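Side-chain contacts in beta-glucoside phosphorylase BglX (Unidentified, PDB 5VQE), which probably cleaves beta-glucosides by transferring the glucosyl unit to phosphate, as a phosphorylase of glycoside hydrolase family 3: residues G182-G187 with G234-M239; S123-L128 with I173-A178; E3-I8 with H280-I285. One frame throughout, in Å; residues are numbered along the deposited sequence.

Interaction 1 of 3, residues G182-G187 with G234-M239; sequences GCRKWG and GAETLM. With G2F (2-deoxy-2-fluoro-alpha-D-glucopyranose), chain B.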
loop_
_atom_site.group_PDB
_atom_site.type_symbol
_atom_site.label_atom_id
_atom_site.label_comp_id
_atom_site.label_asym_id
_atom_site.label_seq_id
_atom_site.Cartn_x
_atom_site.Cartn_y
_atom_site.Cartn_z
ATOM N N GLY A 182 -13.636 -1.764 -8.816
ATOM C CA GLY A 182 -13.019 -2.951 -9.376
ATOM C C GLY A 182 -12.996 -4.113 -8.405
ATOM O O GLY A 182 -13.156 -5.269 -8.803
ATOM N N CYS A 183 -12.800 -3.828 -7.113
ATOM C CA CYS A 183 -12.744 -4.907 -6.134
ATOM C C CYS A 183 -14.119 -5.516 -5.894
ATOM O O CYS A 183 -14.245 -6.739 -5.767
ATOM C CB CYS A 183 -12.160 -4.406 -4.804
ATOM S SG CYS A 183 -10.442 -3.933 -4.870
ATOM N N ARG A 184 -15.159 -4.680 -5.802
ATOM C CA ARG A 184 -16.497 -5.183 -5.504
ATOM C C ARG A 184 -17.013 -6.088 -6.609
ATOM O O ARG A 184 -17.867 -6.949 -6.364
ATOM C CB ARG A 184 -17.457 -4.015 -5.288
ATOM C CG ARG A 184 -17.092 -3.208 -4.067
ATOM C CD ARG A 184 -18.090 -2.140 -3.729
ATOM N NE ARG A 184 -17.601 -1.446 -2.546
ATOM C CZ ARG A 184 -17.281 -0.161 -2.483
ATOM N NH1 ARG A 184 -17.422 0.641 -3.530
ATOM N NH2 ARG A 184 -16.825 0.325 -1.340
ATOM N N LYS A 185 -16.516 -5.902 -7.832
ATOM C CA LYS A 185 -16.883 -6.784 -8.929
ATOM C C LYS A 185 -16.446 -8.218 -8.660
ATOM O O LYS A 185 -17.050 -9.154 -9.196
ATOM C CB LYS A 185 -16.272 -6.240 -10.229
ATOM C CG LYS A 185 -16.149 -7.248 -11.358
ATOM C CD LYS A 185 -15.809 -6.566 -12.691
ATOM C CE LYS A 185 -15.519 -7.600 -13.785
ATOM N NZ LYS A 185 -15.255 -6.972 -15.119
ATOM N N TRP A 186 -15.442 -8.414 -7.806
ATOM C CA TRP A 186 -14.916 -9.739 -7.517
ATOM C C TRP A 186 -15.165 -10.171 -6.077
ATOM O O TRP A 186 -14.563 -11.144 -5.619
ATOM C CB TRP A 186 -13.424 -9.783 -7.863
ATOM C CG TRP A 186 -13.201 -9.611 -9.334
ATOM C CD1 TRP A 186 -12.960 -8.444 -9.995
ATOM C CD2 TRP A 186 -13.231 -10.636 -10.330
ATOM N NE1 TRP A 186 -12.831 -8.679 -11.341
ATOM C CE2 TRP A 186 -12.998 -10.018 -11.573
ATOM C CE3 TRP A 186 -13.436 -12.021 -10.291
ATOM C CZ2 TRP A 186 -12.954 -10.734 -12.766
ATOM C CZ3 TRP A 186 -13.396 -12.730 -11.481
ATOM C CH2 TRP A 186 -13.160 -12.085 -12.699
ATOM N N GLY A 187 -16.059 -9.491 -5.363
ATOM C CA GLY A 187 -16.480 -9.958 -4.053
ATOM C C GLY A 187 -15.438 -9.802 -2.971
ATOM O O GLY A 187 -15.429 -10.577 -2.007
ATOM N N GLY A 234 -19.549 3.638 0.216
ATOM C CA GLY A 234 -19.771 2.278 0.673
ATOM C C GLY A 234 -18.541 1.515 1.124
ATOM O O GLY A 234 -18.593 0.282 1.197
ATOM N N ALA A 235 -17.447 2.199 1.443
ATOM C CA ALA A 235 -16.267 1.524 1.957
ATOM C C ALA A 235 -16.642 0.569 3.083
ATOM O O ALA A 235 -17.318 0.951 4.044
ATOM C CB ALA A 235 -15.259 2.560 2.445
ATOM N N GLU A 236 -16.208 -0.688 2.952
ATOM C CA GLU A 236 -16.645 -1.724 3.880
ATOM C C GLU A 236 -15.859 -1.682 5.182
ATOM O O GLU A 236 -16.437 -1.862 6.258
ATOM C CB GLU A 236 -16.517 -3.099 3.242
ATOM C CG GLU A 236 -17.401 -3.292 2.019
ATOM C CD GLU A 236 -16.748 -2.862 0.727
ATOM O OE1 GLU A 236 -15.608 -2.339 0.756
ATOM O OE2 GLU A 236 -17.388 -3.049 -0.331
ATOM N N THR A 237 -14.549 -1.449 5.103
ATOM C CA THR A 237 -13.693 -1.471 6.275
ATOM C C THR A 237 -12.747 -0.281 6.210
ATOM O O THR A 237 -12.542 0.321 5.149
ATOM C CB THR A 237 -12.894 -2.782 6.396
ATOM O OG1 THR A 237 -11.758 -2.761 5.516
ATOM C CG2 THR A 237 -13.769 -4.010 6.079
ATOM N N LEU A 238 -12.187 0.051 7.369
ATOM C CA LEU A 238 -11.279 1.173 7.533
ATOM C C LEU A 238 -10.161 0.754 8.476
ATOM O O LEU A 238 -10.401 0.048 9.462
ATOM C CB LEU A 238 -12.027 2.398 8.074
ATOM C CG LEU A 238 -11.230 3.643 8.460
ATOM C CD1 LEU A 238 -12.058 4.879 8.187
ATOM C CD2 LEU A 238 -10.820 3.599 9.928
ATOM N N MET A 239 -8.944 1.179 8.173
ATOM C CA MET A 239 -7.784 0.834 8.987
ATOM C C MET A 239 -7.342 2.060 9.774
ATOM O O MET A 239 -6.949 3.077 9.190
ATOM C CB MET A 239 -6.637 0.298 8.132
ATOM C CG MET A 239 -5.443 -0.155 8.963
ATOM S SD MET A 239 -4.129 -0.916 8.000
ATOM C CE MET A 239 -4.842 -2.499 7.632
HETATM C C1 G2F B . 0.201 -1.575 8.721
HETATM C C2 G2F B . 0.415 -0.740 7.417
HETATM C C3 G2F B . -0.781 -1.029 6.462
HETATM C C4 G2F B . -0.877 -2.569 6.237
HETATM C C5 G2F B . -1.051 -3.257 7.634
HETATM C C6 G2F B . -1.080 -4.830 7.486
HETATM O O3 G2F B . -0.470 -0.471 5.212
HETATM O O4 G2F B . -2.054 -2.814 5.514
HETATM O O5 G2F B . 0.081 -2.945 8.428
HETATM O O6 G2F B . 0.043 -5.226 6.752
HETATM F F2 G2F B . 0.433 0.579 7.709
#
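In the TIM-barrel domain of this family 3 enzyme, R184, near the C-terminal end of helix 169-184, forms a salt bridge with E236, just ahead of strand 237-244. R184 NE donates to E236 OE2 at 2.7 Å. The bond is almost straight, with an N-H...O angle of 175°. OE2 lies at the edge of the guanidinium, near its plane. NE comes to the syn side of OE2, tilted 29° from the carboxylate plane. The two flat groups are not coplanar; their planes stand 52° apart. The arginine chain is extended from CG to NE, and this brings its end across to the strand side. The glutamate comes from the opposite direction. Its chain bends at chi2, which turns the carboxylate toward NE. The other oxygen, E236 OE1, is hydrogen-bonded to T190 OG1, so both carboxylate oxygens have partners and the group is held in its rotation. R184 NH2 reaches the loop backbone, 3.1 Å from G234 O. G234 itself ends the preceding helix in a Schellman motif. Further along the strand, M239 lines the sugar pocket, where its CE lies 3.5 Å from O4 of the bound 2-fluoroglucose. The salt bridge joins the end of one barrel helix to the loop that leads from helix 216-232 into strand 237-244, at the N-terminal end of that strand, as in an alpha-beta loop of a TIM barrel.

Interaction 2 of 3, residues S123-L128 with I173-A178; sequences SSAEHL and IRMAKA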
loop_
_atom_site.group_PDB
_atom_site.type_symbol
_atom_site.label_atom_id
_atom_site.label_comp_id
_atom_site.label_asym_id
_atom_site.label_seq_id
_atom_site.Cartn_x
_atom_site.Cartn_y
_atom_site.Cartn_z
ATOM N N SER A 123 -10.501 4.914 -14.924
ATOM C CA SER A 123 -10.584 3.543 -15.415
ATOM C C SER A 123 -9.299 2.775 -15.123
ATOM O O SER A 123 -9.338 1.553 -14.933
ATOM C CB SER A 123 -10.889 3.523 -16.918
ATOM O OG SER A 123 -9.759 3.916 -17.678
ATOM N N SER A 124 -8.153 3.466 -15.083
ATOM C CA SER A 124 -6.901 2.800 -14.722
ATOM C C SER A 124 -6.968 2.242 -13.307
ATOM O O SER A 124 -6.496 1.129 -13.043
ATOM C CB SER A 124 -5.725 3.770 -14.845
ATOM O OG SER A 124 -5.560 4.209 -16.181
ATOM N N ALA A 125 -7.546 3.005 -12.381
ATOM C CA ALA A 125 -7.668 2.542 -11.004
ATOM C C ALA A 125 -8.714 1.441 -10.884
ATOM O O ALA A 125 -8.554 0.513 -10.084
ATOM C CB ALA A 125 -8.010 3.719 -10.091
ATOM N N GLU A 126 -9.794 1.527 -11.667
ATOM C CA GLU A 126 -10.758 0.430 -11.700
ATOM C C GLU A 126 -10.086 -0.851 -12.167
ATOM O O GLU A 126 -10.298 -1.922 -11.586
ATOM C CB GLU A 126 -11.938 0.783 -12.604
ATOM C CG GLU A 126 -13.092 -0.212 -12.513
ATOM C CD GLU A 126 -14.363 0.303 -13.165
ATOM O OE1 GLU A 126 -14.351 1.439 -13.684
ATOM O OE2 GLU A 126 -15.375 -0.429 -13.156
ATOM N N HIS A 127 -9.261 -0.758 -13.211
ATOM C CA HIS A 127 -8.537 -1.930 -13.690
ATOM C C HIS A 127 -7.563 -2.445 -12.642
ATOM O O HIS A 127 -7.463 -3.654 -12.425
ATOM C CB HIS A 127 -7.807 -1.601 -14.991
ATOM C CG HIS A 127 -8.731 -1.339 -16.138
ATOM N ND1 HIS A 127 -8.329 -0.705 -17.293
ATOM C CD2 HIS A 127 -10.042 -1.633 -16.305
ATOM C CE1 HIS A 127 -9.356 -0.609 -18.119
ATOM N NE2 HIS A 127 -10.405 -1.169 -17.545
ATOM N N LEU A 128 -6.836 -1.544 -11.977
ATOM C CA LEU A 128 -5.967 -1.963 -10.880
ATOM C C LEU A 128 -6.743 -2.767 -9.846
ATOM O O LEU A 128 -6.309 -3.841 -9.421
ATOM C CB LEU A 128 -5.321 -0.745 -10.217
ATOM C CG LEU A 128 -4.462 -1.060 -8.990
ATOM C CD1 LEU A 128 -3.262 -1.903 -9.390
ATOM C CD2 LEU A 128 -4.031 0.231 -8.325
ATOM N N ILE A 173 -9.990 10.931 -4.394
ATOM C CA ILE A 173 -11.371 10.462 -4.280
ATOM C C ILE A 173 -11.777 9.701 -5.537
ATOM O O ILE A 173 -12.340 8.603 -5.458
ATOM C CB ILE A 173 -12.319 11.646 -3.996
ATOM C CG1 ILE A 173 -12.049 12.217 -2.596
ATOM C CG2 ILE A 173 -13.780 11.238 -4.133
ATOM C CD1 ILE A 173 -12.748 13.541 -2.300
ATOM N N ARG A 174 -11.500 10.273 -6.718
ATOM C CA ARG A 174 -11.868 9.613 -7.973
ATOM C C ARG A 174 -11.222 8.239 -8.078
ATOM O O ARG A 174 -11.882 7.240 -8.393
ATOM C CB ARG A 174 -11.433 10.448 -9.184
ATOM C CG ARG A 174 -12.111 11.771 -9.370
ATOM C CD ARG A 174 -11.944 12.266 -10.812
ATOM N NE ARG A 174 -10.577 12.645 -11.182
ATOM C CZ ARG A 174 -10.007 13.810 -10.874
ATOM N NH1 ARG A 174 -10.663 14.717 -10.149
ATOM N NH2 ARG A 174 -8.768 14.066 -11.279
ATOM N N MET A 175 -9.914 8.184 -7.845
ATOM C CA MET A 175 -9.157 6.959 -8.063
ATOM C C MET A 175 -9.527 5.895 -7.040
ATOM O O MET A 175 -9.686 4.718 -7.384
ATOM C CB MET A 175 -7.662 7.272 -8.005
ATOM C CG MET A 175 -7.178 8.211 -9.102
ATOM S SD MET A 175 -7.044 7.334 -10.663
ATOM C CE MET A 175 -6.751 8.674 -11.835
ATOM N N ALA A 176 -9.662 6.288 -5.776
ATOM C CA ALA A 176 -9.978 5.317 -4.733
ATOM C C ALA A 176 -11.374 4.731 -4.922
ATOM O O ALA A 176 -11.584 3.534 -4.706
ATOM C CB ALA A 176 -9.853 5.969 -3.360
ATOM N N LYS A 177 -12.349 5.555 -5.310
ATOM C CA LYS A 177 -13.683 5.019 -5.575
ATOM C C LYS A 177 -13.650 4.009 -6.714
ATOM O O LYS A 177 -14.338 2.979 -6.668
ATOM C CB LYS A 177 -14.652 6.147 -5.921
ATOM C CG LYS A 177 -15.097 7.020 -4.761
ATOM C CD LYS A 177 -16.151 7.999 -5.290
ATOM C CE LYS A 177 -16.666 8.960 -4.250
ATOM N NZ LYS A 177 -17.623 9.931 -4.877
ATOM N N ALA A 178 -12.868 4.303 -7.754
ATOM C CA ALA A 178 -12.731 3.394 -8.886
ATOM C C ALA A 178 -12.028 2.100 -8.490
ATOM O O ALA A 178 -12.436 1.012 -8.915
ATOM C CB ALA A 178 -11.975 4.079 -10.017
#
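A125 and E126 of helix 122-138 pack against M175 and A178 of helix 169-184 in a close helix-helix contact. The axes of the two short segments approach to 7.7 Å and run in broadly the same direction, with a crossing angle of -33°. The nearest backbones are those of E126 and A178, whose CA atoms are 4.5 Å apart.

The apolar part centres on A125. Its CB lies 4.0 Å from A178 CB, methyl against methyl. On another side the same methyl meets the thioether of M175, with CB 3.8 Å from SD. The methionine chain bends at chi2 (-76°), and the sulfur is the nearest part of its side chain to the methyl. V116 of helix 113-119 touches both A125 and M175 and so adds a third helix to this patch.

The rest of the contact involves backbone atoms. E126 CA makes a CA-H...O contact with A178 O at 3.3 Å, with an angle of 149° at the hydrogen. A125 CB lies beside the backbone oxygen of M175, 3.3 Å from M175 O. A178 CB in turn lies 3.7 Å from E126 N. The carboxylate of E126 extends past the contact and has a long, weak ion pair with R181, one turn further along helix 169-184.

Nearby, R174 of helix 169-184 makes a salt bridge to D120, which precedes helix 122-138. Between residues 123-128 and 173-178 there is neither a hydrogen bond nor a salt bridge. The chemistry implies an interface held by close fit: small methyl groups let the backbones come together, and weak CA-H...O and van der Waals contacts do the joining.

Interaction 3 of 3, residues E3-I8 with H280-I285; sequences ESILSI and HFNGLI
N282 ND2 is gripped by two backbone carbonyls, I5 O and K9 O, both from the N-terminal part of the chain. N282 lies in the TIM-barrel domain, in the loop between helix 268-278 and strand 284-287. Its bond to I5 O is 2.9 Å long, with an N-H...O angle of 165°. The donor lies in the carbonyl plane, on a lone pair of I5 O, and the acceptor lies in the amide plane. N282 CG is anti to its own backbone N (chi1 -174°), which carries the amide out toward helix 3-6. The other end of the amide is also held. OD1 accepts from R349 NH2 and from a water at 2.9 Å. That water makes only a weak bond to S4 O. Partners at both ends fix the rotation of this buried amide.

Two aliphatic side chains lie against it. I5 CG2 touches N282 OD1 at 3.4 Å. I8 CG1 lies equally close to N282 ND2, its side chain crossing the asparagine at about a right angle. Within residues 3-8, S7 N and S7 OG reach E3 O from opposite faces of its plane, with S7 OG 2.7 Å from E3 O.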
loop_
_atom_site.group_PDB
_atom_site.type_symbol
_atom_site.label_atom_id
_atom_site.label_comp_id
_atom_site.label_asym_id
_atom_site.label_seq_id
_atom_site.Cartn_x
_atom_site.Cartn_y
_atom_site.Cartn_z
ATOM N N GLU A 3 -29.552 -4.772 14.527
ATOM C CA GLU A 3 -30.196 -4.528 13.243
ATOM C C GLU A 3 -29.888 -3.130 12.727
ATOM O O GLU A 3 -29.781 -2.925 11.514
ATOM C CB GLU A 3 -31.707 -4.730 13.362
ATOM C CG GLU A 3 -32.127 -6.172 13.635
ATOM C CD GLU A 3 -31.979 -6.575 15.085
ATOM O OE1 GLU A 3 -31.797 -5.687 15.945
ATOM O OE2 GLU A 3 -32.049 -7.791 15.367
ATOM N N SER A 4 -29.721 -2.161 13.624
ATOM C CA SER A 4 -29.421 -0.798 13.199
ATOM C C SER A 4 -28.055 -0.700 12.527
ATOM O O SER A 4 -27.826 0.217 11.728
ATOM C CB SER A 4 -29.494 0.146 14.397
ATOM O OG SER A 4 -28.548 -0.218 15.387
ATOM N N ILE A 5 -27.140 -1.612 12.839
ATOM C CA ILE A 5 -25.845 -1.667 12.160
ATOM C C ILE A 5 -25.905 -2.552 10.925
ATOM O O ILE A 5 -25.489 -2.146 9.836
ATOM C CB ILE A 5 -24.757 -2.166 13.136
ATOM C CG1 ILE A 5 -24.517 -1.154 14.264
ATOM C CG2 ILE A 5 -23.449 -2.450 12.386
ATOM C CD1 ILE A 5 -23.727 -1.720 15.418
ATOM N N LEU A 6 -26.429 -3.773 11.076
ATOM C CA LEU A 6 -26.252 -4.810 10.066
ATOM C C LEU A 6 -27.199 -4.682 8.874
ATOM O O LEU A 6 -26.921 -5.267 7.819
ATOM C CB LEU A 6 -26.423 -6.190 10.710
ATOM C CG LEU A 6 -25.425 -6.496 11.824
ATOM C CD1 LEU A 6 -25.776 -7.798 12.506
ATOM C CD2 LEU A 6 -24.012 -6.556 11.287
ATOM N N SER A 7 -28.292 -3.931 8.993
ATOM C CA SER A 7 -29.234 -3.834 7.884
ATOM C C SER A 7 -28.938 -2.683 6.930
ATOM O O SER A 7 -29.591 -2.584 5.886
ATOM C CB SER A 7 -30.669 -3.700 8.414
ATOM O OG SER A 7 -30.855 -2.473 9.085
ATOM N N ILE A 8 -27.966 -1.826 7.235
ATOM C CA ILE A 8 -27.694 -0.652 6.418
ATOM C C ILE A 8 -26.264 -0.709 5.890
ATOM O O ILE A 8 -25.449 -1.538 6.299
ATOM C CB ILE A 8 -27.937 0.656 7.188
ATOM C CG1 ILE A 8 -27.000 0.761 8.392
ATOM C CG2 ILE A 8 -29.402 0.728 7.623
ATOM C CD1 ILE A 8 -27.072 2.093 9.136
ATOM N N HIS A 280 -20.431 9.032 10.854
ATOM C CA HIS A 280 -21.383 7.924 10.823
ATOM C C HIS A 280 -20.862 6.755 9.985
ATOM O O HIS A 280 -21.614 6.101 9.259
ATOM C CB HIS A 280 -22.739 8.402 10.312
ATOM C CG HIS A 280 -23.235 9.625 11.018
ATOM N ND1 HIS A 280 -23.717 9.593 12.309
ATOM C CD2 HIS A 280 -23.279 10.922 10.632
ATOM C CE1 HIS A 280 -24.059 10.815 12.679
ATOM N NE2 HIS A 280 -23.799 11.640 11.681
ATOM N N PHE A 281 -19.561 6.482 10.088
ATOM C CA PHE A 281 -19.022 5.279 9.471
ATOM C C PHE A 281 -19.591 4.067 10.188
ATOM O O PHE A 281 -19.563 3.990 11.422
ATOM C CB PHE A 281 -17.497 5.262 9.525
ATOM C CG PHE A 281 -16.889 4.010 8.939
ATOM C CD1 PHE A 281 -17.150 3.646 7.634
ATOM C CD2 PHE A 281 -16.060 3.202 9.699
ATOM C CE1 PHE A 281 -16.595 2.496 7.090
ATOM C CE2 PHE A 281 -15.504 2.044 9.160
ATOM C CZ PHE A 281 -15.778 1.698 7.854
ATOM N N ASN A 282 -20.129 3.128 9.416
ATOM C CA ASN A 282 -20.836 1.988 9.976
ATOM C C ASN A 282 -20.138 0.667 9.688
ATOM O O ASN A 282 -20.621 -0.381 10.134
ATOM C CB ASN A 282 -22.276 1.953 9.437
ATOM C CG ASN A 282 -23.121 0.875 10.080
ATOM O OD1 ASN A 282 -23.150 0.737 11.302
ATOM N ND2 ASN A 282 -23.812 0.094 9.256
ATOM N N GLY A 283 -19.004 0.689 8.985
ATOM C CA GLY A 283 -18.287 -0.518 8.627
ATOM C C GLY A 283 -17.311 -0.970 9.699
ATOM O O GLY A 283 -17.316 -0.498 10.835
ATOM N N LEU A 284 -16.446 -1.902 9.308
ATOM C CA LEU A 284 -15.488 -2.520 10.217
ATOM C C LEU A 284 -14.239 -1.657 10.354
ATOM O O LEU A 284 -13.658 -1.223 9.353
ATOM C CB LEU A 284 -15.112 -3.909 9.696
ATOM C CG LEU A 284 -14.394 -4.919 10.607
ATOM C CD1 LEU A 284 -14.302 -6.253 9.918
ATOM C CD2 LEU A 284 -12.976 -4.499 10.955
ATOM N N ILE A 285 -13.801 -1.438 11.591
ATOM C CA ILE A 285 -12.559 -0.724 11.876
ATOM C C ILE A 285 -11.525 -1.740 12.346
ATOM O O ILE A 285 -11.757 -2.469 13.318
ATOM C CB ILE A 285 -12.756 0.371 12.938
ATOM C CG1 ILE A 285 -13.727 1.444 12.455
ATOM C CG2 ILE A 285 -11.418 1.008 13.293
ATOM C CD1 ILE A 285 -14.120 2.440 13.527
HETATM O O HOH W 1 -25.187 2.300 12.633
#

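In the fold
Interactions 1 and 2 share helix 169-184. Interaction 2 uses its middle and is buried; interaction 1 uses its end and is only partly buried. Their chemistry follows: methyl, thioether and backbone contacts in interaction 2, a salt bridge in interaction 1. Interaction 3 is also partly buried but lies farther out, its centre about 25 Å from that of the chain. There the N-terminal segment meets the barrel through a side-chain amide bonded to backbone carbonyls, with a water only weakly bridging. Interactions 1 and 3 reach neighbouring parallel strands, 237-244 and 284-287, and touch where E236 and L238 pair with L284. Interactions 2 and 3 do not touch; their nearest atoms are about 13 Å apart.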